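Long-range contact in inactive dihydroorotase-like domain (Chaetomium thermophilum, PDB 5NNL), which is a catalytically inactive relative of the dihydroorotases, built on the barrel fold of that family: residues Trp207-Phe216 against Arg254-Leu264. Sequence-based numbering, arbitrary orientation.
Sequences WEHLPIIDVF and RLTVDYVKTRL
Arg263 reaches from the helix that begins at Val257 to the loop Ile213-Asp214 that leads into the strand at Val215, and each part of its chain has a partner. Arg263 CB sits against the Phe216 ring, 3.5 Å from Phe216 CD2. Arg263 CG lies over a face of the Phe216 ring in a CH-pi contact, 4.2 Å from its centroid. A bend at chi2 then steers the chain off the ring, and Arg263 CG and CD both pass the carbonyl oxygen of Asp214. At the tip Arg263 NE and NH2 grip one atom side-on, the O of Ile213, at 2.7 and 2.8 Å; the N-H...O angles, 144° from NE and 139° from NH2, are bent, as sharing a single acceptor demands. NH1 donates within the guanidinium plane to Thr262 OG1, so three bonds fix the rotation of the group, and the Tyr259 ring puts CE2 over its centre. Tyr259 OH in turn donates to Leu210 O at 2.6 Å, tilted out of the carbonyl plane, while CE1 meets Phe216 CZ.

In this (beta/alpha)8 barrel of the amidohydrolase type, strand 215-217 lies parallel to strand 175-180, and helix 257-271 packs on strand 215-217; Phe216 N donates to Arg263 O (3.0 Å) where strand and helix come closest. Asp214 OD2 forms a salt bridge with Lys169 NZ.

Toward the start of both segments, Leu255 CD2 touches Leu210 CD1 at 3.6 Å and also nears Trp207 CZ3. Above the indole the Arg254 guanidinium lies nearly flat, planes 20° apart, a cation-pi stack with NH1 over the ring; Trp207 NE1 is hydrogen-bonded to Leu184 O.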
ATOM      1  N   TRP A 207      -2.014 -13.538 -11.636  1.00 30.55           N
ATOM      2  CA  TRP A 207      -1.552 -14.768 -11.003  1.00 30.89           C
ATOM      3  C   TRP A 207      -0.420 -15.414 -11.788  1.00 32.76           C
ATOM      4  O   TRP A 207       0.463 -16.048 -11.196  1.00 35.61           O
ATOM      5  CB  TRP A 207      -2.717 -15.742 -10.845  1.00 30.76           C
ATOM      6  CG  TRP A 207      -3.563 -15.430  -9.651  1.00 33.12           C
ATOM      7  CD1 TRP A 207      -4.737 -14.733  -9.630  1.00 33.05           C
ATOM      8  CD2 TRP A 207      -3.287 -15.794  -8.295  1.00 29.92           C
ATOM      9  NE1 TRP A 207      -5.209 -14.643  -8.340  1.00 33.20           N
ATOM     10  CE2 TRP A 207      -4.336 -15.286  -7.503  1.00 32.40           C
ATOM     11  CE3 TRP A 207      -2.255 -16.502  -7.675  1.00 32.70           C
ATOM     12  CZ2 TRP A 207      -4.382 -15.466  -6.120  1.00 32.04           C
ATOM     13  CZ3 TRP A 207      -2.301 -16.679  -6.304  1.00 36.11           C
ATOM     14  CH2 TRP A 207      -3.357 -16.163  -5.542  1.00 33.13           C
ATOM     15  N   GLU A 208      -0.412 -15.251 -13.108  1.00 32.90           N
ATOM     16  CA  GLU A 208       0.631 -15.830 -13.943  1.00 34.81           C
ATOM     17  C   GLU A 208       1.885 -14.973 -14.013  1.00 34.28           C
ATOM     18  O   GLU A 208       2.857 -15.387 -14.653  1.00 39.69           O
ATOM     19  CB  GLU A 208       0.092 -16.063 -15.354  1.00 36.34           C
ATOM     20  CG  GLU A 208      -0.990 -17.120 -15.425  1.00 42.88           C
ATOM     21  CD  GLU A 208      -1.571 -17.247 -16.814  1.00 44.45           C
ATOM     22  OE1 GLU A 208      -1.155 -16.465 -17.696  1.00 45.92           O
ATOM     23  OE2 GLU A 208      -2.439 -18.120 -17.022  1.00 47.29           O
ATOM     24  N   HIS A 209       1.889 -13.792 -13.389  1.00 29.69           N
ATOM     25  CA  HIS A 209       3.067 -12.932 -13.366  1.00 33.09           C
ATOM     26  C   HIS A 209       3.564 -12.665 -11.949  1.00 30.71           C
ATOM     27  O   HIS A 209       4.250 -11.666 -11.714  1.00 30.06           O
ATOM     28  CB  HIS A 209       2.779 -11.611 -14.080  1.00 34.07           C
ATOM     29  CG  HIS A 209       2.710 -11.737 -15.569  1.00 32.48           C
ATOM     30  ND1 HIS A 209       1.598 -12.217 -16.224  1.00 35.45           N
ATOM     31  CD2 HIS A 209       3.624 -11.463 -16.530  1.00 33.69           C
ATOM     32  CE1 HIS A 209       1.825 -12.225 -17.526  1.00 33.85           C
ATOM     33  NE2 HIS A 209       3.048 -11.773 -17.737  1.00 35.46           N
ATOM     34  N   LEU A 210       3.238 -13.536 -10.999  1.00 29.66           N
ATOM     35  CA  LEU A 210       3.705 -13.352  -9.629  1.00 34.08           C
ATOM     36  C   LEU A 210       5.208 -13.109  -9.516  1.00 31.30           C
ATOM     37  O   LEU A 210       5.607 -12.299  -8.668  1.00 30.77           O
ATOM     38  CB  LEU A 210       3.292 -14.561  -8.778  1.00 31.45           C
ATOM     39  CG  LEU A 210       1.791 -14.696  -8.518  1.00 33.24           C
ATOM     40  CD1 LEU A 210       1.493 -16.012  -7.806  1.00 39.54           C
ATOM     41  CD2 LEU A 210       1.263 -13.535  -7.712  1.00 37.73           C
ATOM     42  N   PRO A 211       6.078 -13.765 -10.292  1.00 32.86           N
ATOM     43  CA  PRO A 211       7.507 -13.401 -10.239  1.00 33.16           C
ATOM     44  C   PRO A 211       7.766 -11.947 -10.586  1.00 38.23           C
ATOM     45  O   PRO A 211       8.728 -11.354 -10.079  1.00 41.73           O
ATOM     46  CB  PRO A 211       8.146 -14.348 -11.268  1.00 38.39           C
ATOM     47  CG  PRO A 211       7.210 -15.503 -11.342  1.00 37.78           C
ATOM     48  CD  PRO A 211       5.841 -14.929 -11.158  1.00 35.26           C
ATOM     49  N   ILE A 212       6.926 -11.356 -11.435  1.00 35.78           N
ATOM     50  CA  ILE A 212       7.102  -9.967 -11.847  1.00 35.75           C
ATOM     51  C   ILE A 212       6.609  -9.010 -10.773  1.00 32.97           C
ATOM     52  O   ILE A 212       7.083  -7.873 -10.686  1.00 29.98           O
ATOM     53  CB  ILE A 212       6.370  -9.727 -13.181  1.00 34.46           C
ATOM     54  CG1 ILE A 212       6.903 -10.668 -14.267  1.00 34.58           C
ATOM     55  CG2 ILE A 212       6.458  -8.257 -13.614  1.00 36.44           C
ATOM     56  CD1 ILE A 212       8.415 -10.728 -14.380  1.00 36.91           C
ATOM     57  N   ILE A 213       5.653  -9.434  -9.957  1.00 33.26           N
ATOM     58  CA  ILE A 213       5.091  -8.575  -8.924  1.00 31.47           C
ATOM     59  C   ILE A 213       6.024  -8.611  -7.720  1.00 31.48           C
ATOM     60  O   ILE A 213       6.251  -9.671  -7.128  1.00 30.73           O
ATOM     61  CB  ILE A 213       3.670  -9.021  -8.554  1.00 30.87           C
ATOM     62  CG1 ILE A 213       2.807  -9.119  -9.818  1.00 33.57           C
ATOM     63  CG2 ILE A 213       3.049  -8.052  -7.561  1.00 29.40           C
ATOM     64  CD1 ILE A 213       1.456  -9.756  -9.608  1.00 30.35           C
ATOM     65  N   ASP A 214       6.576  -7.454  -7.367  1.00 31.01           N
ATOM     66  CA  ASP A 214       7.557  -7.361  -6.293  1.00 30.13           C
ATOM     67  C   ASP A 214       6.918  -7.209  -4.921  1.00 28.07           C
ATOM     68  O   ASP A 214       7.482  -7.687  -3.931  1.00 28.08           O
ATOM     69  CB  ASP A 214       8.497  -6.179  -6.554  1.00 31.53           C
ATOM     70  CG  ASP A 214       9.209  -6.287  -7.890  1.00 33.59           C
ATOM     71  OD1 ASP A 214      10.101  -7.152  -8.030  1.00 35.53           O
ATOM     72  OD2 ASP A 214       8.855  -5.527  -8.816  1.00 33.34           O
ATOM     73  N   VAL A 215       5.742  -6.581  -4.845  1.00 27.04           N
ATOM     74  CA  VAL A 215       5.155  -6.167  -3.577  1.00 27.31           C
ATOM     75  C   VAL A 215       3.648  -6.381  -3.597  1.00 26.22           C
ATOM     76  O   VAL A 215       2.987  -6.212  -4.625  1.00 23.57           O
ATOM     77  CB  VAL A 215       5.473  -4.681  -3.284  1.00 26.49           C
ATOM     78  CG1 VAL A 215       4.768  -4.202  -2.014  1.00 27.11           C
ATOM     79  CG2 VAL A 215       6.970  -4.464  -3.180  1.00 30.10           C
ATOM     80  N   PHE A 216       3.105  -6.747  -2.439  1.00 23.47           N
ATOM     81  CA  PHE A 216       1.673  -6.682  -2.189  1.00 25.01           C
ATOM     82  C   PHE A 216       1.377  -5.443  -1.358  1.00 28.30           C
ATOM     83  O   PHE A 216       2.109  -5.127  -0.416  1.00 28.16           O
ATOM     84  CB  PHE A 216       1.169  -7.920  -1.441  1.00 27.89           C
ATOM     85  CG  PHE A 216       1.085  -9.167  -2.280  1.00 27.90           C
ATOM     86  CD1 PHE A 216       0.622  -9.126  -3.585  1.00 27.31           C
ATOM     87  CD2 PHE A 216       1.453 -10.388  -1.747  1.00 28.74           C
ATOM     88  CE1 PHE A 216       0.541 -10.279  -4.339  1.00 31.16           C
ATOM     89  CE2 PHE A 216       1.371 -11.540  -2.496  1.00 28.60           C
ATOM     90  CZ  PHE A 216       0.917 -11.490  -3.788  1.00 26.24           C
ATOM     91  N   ARG A 254      -1.490 -22.222  -3.641  1.00 37.91           N
ATOM     92  CA  ARG A 254      -1.274 -21.239  -4.697  1.00 37.42           C
ATOM     93  C   ARG A 254      -0.102 -20.308  -4.416  1.00 37.26           C
ATOM     94  O   ARG A 254       0.454 -19.731  -5.357  1.00 34.38           O
ATOM     95  CB  ARG A 254      -2.537 -20.394  -4.907  1.00 38.35           C
ATOM     96  CG  ARG A 254      -3.705 -21.169  -5.500  1.00 42.83           C
ATOM     97  CD  ARG A 254      -4.566 -20.303  -6.409  1.00 42.61           C
ATOM     98  NE  ARG A 254      -5.578 -19.553  -5.674  1.00 43.24           N
ATOM     99  CZ  ARG A 254      -6.279 -18.544  -6.187  1.00 37.95           C
ATOM    100  NH1 ARG A 254      -6.068 -18.153  -7.435  1.00 39.93           N
ATOM    101  NH2 ARG A 254      -7.186 -17.921  -5.449  1.00 37.93           N
ATOM    102  N   LEU A 255       0.281 -20.148  -3.153  1.00 34.35           N
ATOM    103  CA  LEU A 255       1.388 -19.283  -2.776  1.00 34.12           C
ATOM    104  C   LEU A 255       2.244 -19.998  -1.743  1.00 32.96           C
ATOM    105  O   LEU A 255       1.802 -20.950  -1.096  1.00 34.05           O
ATOM    106  CB  LEU A 255       0.894 -17.945  -2.204  1.00 31.55           C
ATOM    107  CG  LEU A 255       0.200 -16.973  -3.157  1.00 36.00           C
ATOM    108  CD1 LEU A 255      -0.282 -15.756  -2.388  1.00 31.27           C
ATOM    109  CD2 LEU A 255       1.127 -16.554  -4.295  1.00 35.01           C
ATOM    110  N   THR A 256       3.479 -19.527  -1.593  1.00 34.95           N
ATOM    111  CA  THR A 256       4.372 -20.007  -0.553  1.00 33.68           C
ATOM    112  C   THR A 256       4.537 -18.937   0.516  1.00 33.79           C
ATOM    113  O   THR A 256       4.380 -17.739   0.253  1.00 34.50           O
ATOM    114  CB  THR A 256       5.747 -20.387  -1.113  1.00 36.14           C
ATOM    115  OG1 THR A 256       6.404 -19.220  -1.626  1.00 33.86           O
ATOM    116  CG2 THR A 256       5.607 -21.429  -2.214  1.00 34.93           C
ATOM    117  N   VAL A 257       4.862 -19.382   1.730  1.00 32.67           N
ATOM    118  CA  VAL A 257       5.066 -18.445   2.830  1.00 32.34           C
ATOM    119  C   VAL A 257       6.155 -17.444   2.477  1.00 29.33           C
ATOM    120  O   VAL A 257       6.022 -16.243   2.741  1.00 27.96           O
ATOM    121  CB  VAL A 257       5.391 -19.208   4.128  1.00 34.42           C
ATOM    122  CG1 VAL A 257       5.785 -18.248   5.248  1.00 34.99           C
ATOM    123  CG2 VAL A 257       4.198 -20.037   4.549  1.00 34.52           C
ATOM    124  N   ASP A 258       7.248 -17.915   1.869  1.00 28.23           N
ATOM    125  CA  ASP A 258       8.356 -17.015   1.568  1.00 30.62           C
ATOM    126  C   ASP A 258       7.956 -15.966   0.538  1.00 27.87           C
ATOM    127  O   ASP A 258       8.370 -14.805   0.638  1.00 26.03           O
ATOM    128  CB  ASP A 258       9.568 -17.798   1.073  1.00 32.94           C
ATOM    129  CG  ASP A 258      10.796 -16.924   0.931  1.00 31.82           C
ATOM    130  OD1 ASP A 258      11.331 -16.474   1.967  1.00 32.63           O
ATOM    131  OD2 ASP A 258      11.225 -16.680  -0.215  1.00 32.22           O
ATOM    132  N   TYR A 259       7.169 -16.351  -0.468  1.00 28.95           N
ATOM    133  CA  TYR A 259       6.662 -15.362  -1.412  1.00 29.06           C
ATOM    134  C   TYR A 259       5.887 -14.273  -0.681  1.00 28.47           C
ATOM    135  O   TYR A 259       6.139 -13.078  -0.871  1.00 27.06           O
ATOM    136  CB  TYR A 259       5.780 -16.029  -2.470  1.00 29.34           C
ATOM    137  CG  TYR A 259       5.345 -15.061  -3.543  1.00 27.29           C
ATOM    138  CD1 TYR A 259       4.220 -14.265  -3.370  1.00 29.27           C
ATOM    139  CD2 TYR A 259       6.069 -14.925  -4.718  1.00 28.59           C
ATOM    140  CE1 TYR A 259       3.821 -13.369  -4.338  1.00 29.83           C
ATOM    141  CE2 TYR A 259       5.677 -14.030  -5.698  1.00 31.44           C
ATOM    142  CZ  TYR A 259       4.551 -13.251  -5.499  1.00 31.12           C
ATOM    143  OH  TYR A 259       4.145 -12.354  -6.459  1.00 31.79           O
ATOM    144  N   VAL A 260       4.943 -14.673   0.166  1.00 27.07           N
ATOM    145  CA  VAL A 260       4.169 -13.707   0.939  1.00 29.22           C
ATOM    146  C   VAL A 260       5.096 -12.831   1.772  1.00 30.34           C
ATOM    147  O   VAL A 260       4.938 -11.605   1.827  1.00 27.57           O
ATOM    148  CB  VAL A 260       3.137 -14.438   1.813  1.00 28.99           C
ATOM    149  CG1 VAL A 260       2.405 -13.465   2.704  1.00 28.98           C
ATOM    150  CG2 VAL A 260       2.152 -15.194   0.930  1.00 29.30           C
ATOM    151  N   LYS A 261       6.076 -13.446   2.439  1.00 28.42           N
ATOM    152  CA  LYS A 261       6.990 -12.673   3.277  1.00 28.15           C
ATOM    153  C   LYS A 261       7.763 -11.656   2.447  1.00 28.65           C
ATOM    154  O   LYS A 261       7.854 -10.480   2.816  1.00 27.70           O
ATOM    155  CB  LYS A 261       7.956 -13.598   4.018  1.00 30.74           C
ATOM    156  CG  LYS A 261       8.833 -12.855   5.027  1.00 32.14           C
ATOM    157  CD  LYS A 261       9.749 -13.785   5.812  1.00 36.74           C
ATOM    158  CE  LYS A 261      11.038 -14.080   5.062  1.00 36.65           C
ATOM    159  NZ  LYS A 261      11.962 -12.911   5.045  1.00 42.65           N
ATOM    160  N   THR A 262       8.324 -12.089   1.316  1.00 27.81           N
ATOM    161  CA  THR A 262       9.100 -11.167   0.491  1.00 30.61           C
ATOM    162  C   THR A 262       8.226 -10.038  -0.040  1.00 28.63           C
ATOM    163  O   THR A 262       8.684  -8.897  -0.163  1.00 31.96           O
ATOM    164  CB  THR A 262       9.765 -11.909  -0.671  1.00 28.90           C
ATOM    165  OG1 THR A 262       8.773 -12.618  -1.419  1.00 29.73           O
ATOM    166  CG2 THR A 262      10.825 -12.880  -0.171  1.00 28.97           C
ATOM    167  N   ARG A 263       6.964 -10.330  -0.359  1.00 27.34           N
ATOM    168  CA  ARG A 263       6.077  -9.316  -0.915  1.00 27.99           C
ATOM    169  C   ARG A 263       5.517  -8.370   0.141  1.00 27.41           C
ATOM    170  O   ARG A 263       5.011  -7.300  -0.218  1.00 26.87           O
ATOM    171  CB  ARG A 263       4.935  -9.988  -1.683  1.00 26.01           C
ATOM    172  CG  ARG A 263       5.233 -10.181  -3.164  1.00 26.83           C
ATOM    173  CD  ARG A 263       6.557 -10.894  -3.398  1.00 29.48           C
ATOM    174  NE  ARG A 263       6.925 -10.905  -4.808  1.00 33.15           N
ATOM    175  CZ  ARG A 263       7.990 -11.531  -5.297  1.00 30.78           C
ATOM    176  NH1 ARG A 263       8.792 -12.208  -4.490  1.00 30.45           N
ATOM    177  NH2 ARG A 263       8.247 -11.488  -6.595  1.00 29.90           N
ATOM    178  N   LEU A 264       5.601  -8.727   1.423  1.00 26.93           N
ATOM    179  CA  LEU A 264       5.113  -7.876   2.504  1.00 27.47           C
ATOM    180  C   LEU A 264       6.217  -7.459   3.468  1.00 27.26           C
ATOM    181  O   LEU A 264       5.919  -6.887   4.526  1.00 25.01           O
ATOM    182  CB  LEU A 264       3.984  -8.582   3.263  1.00 26.62           C
ATOM    183  CG  LEU A 264       2.647  -8.674   2.526  1.00 25.26           C
ATOM    184  CD1 LEU A 264       1.629  -9.465   3.336  1.00 27.36           C
ATOM    185  CD2 LEU A 264       2.094  -7.284   2.195  1.00 25.56           C
TER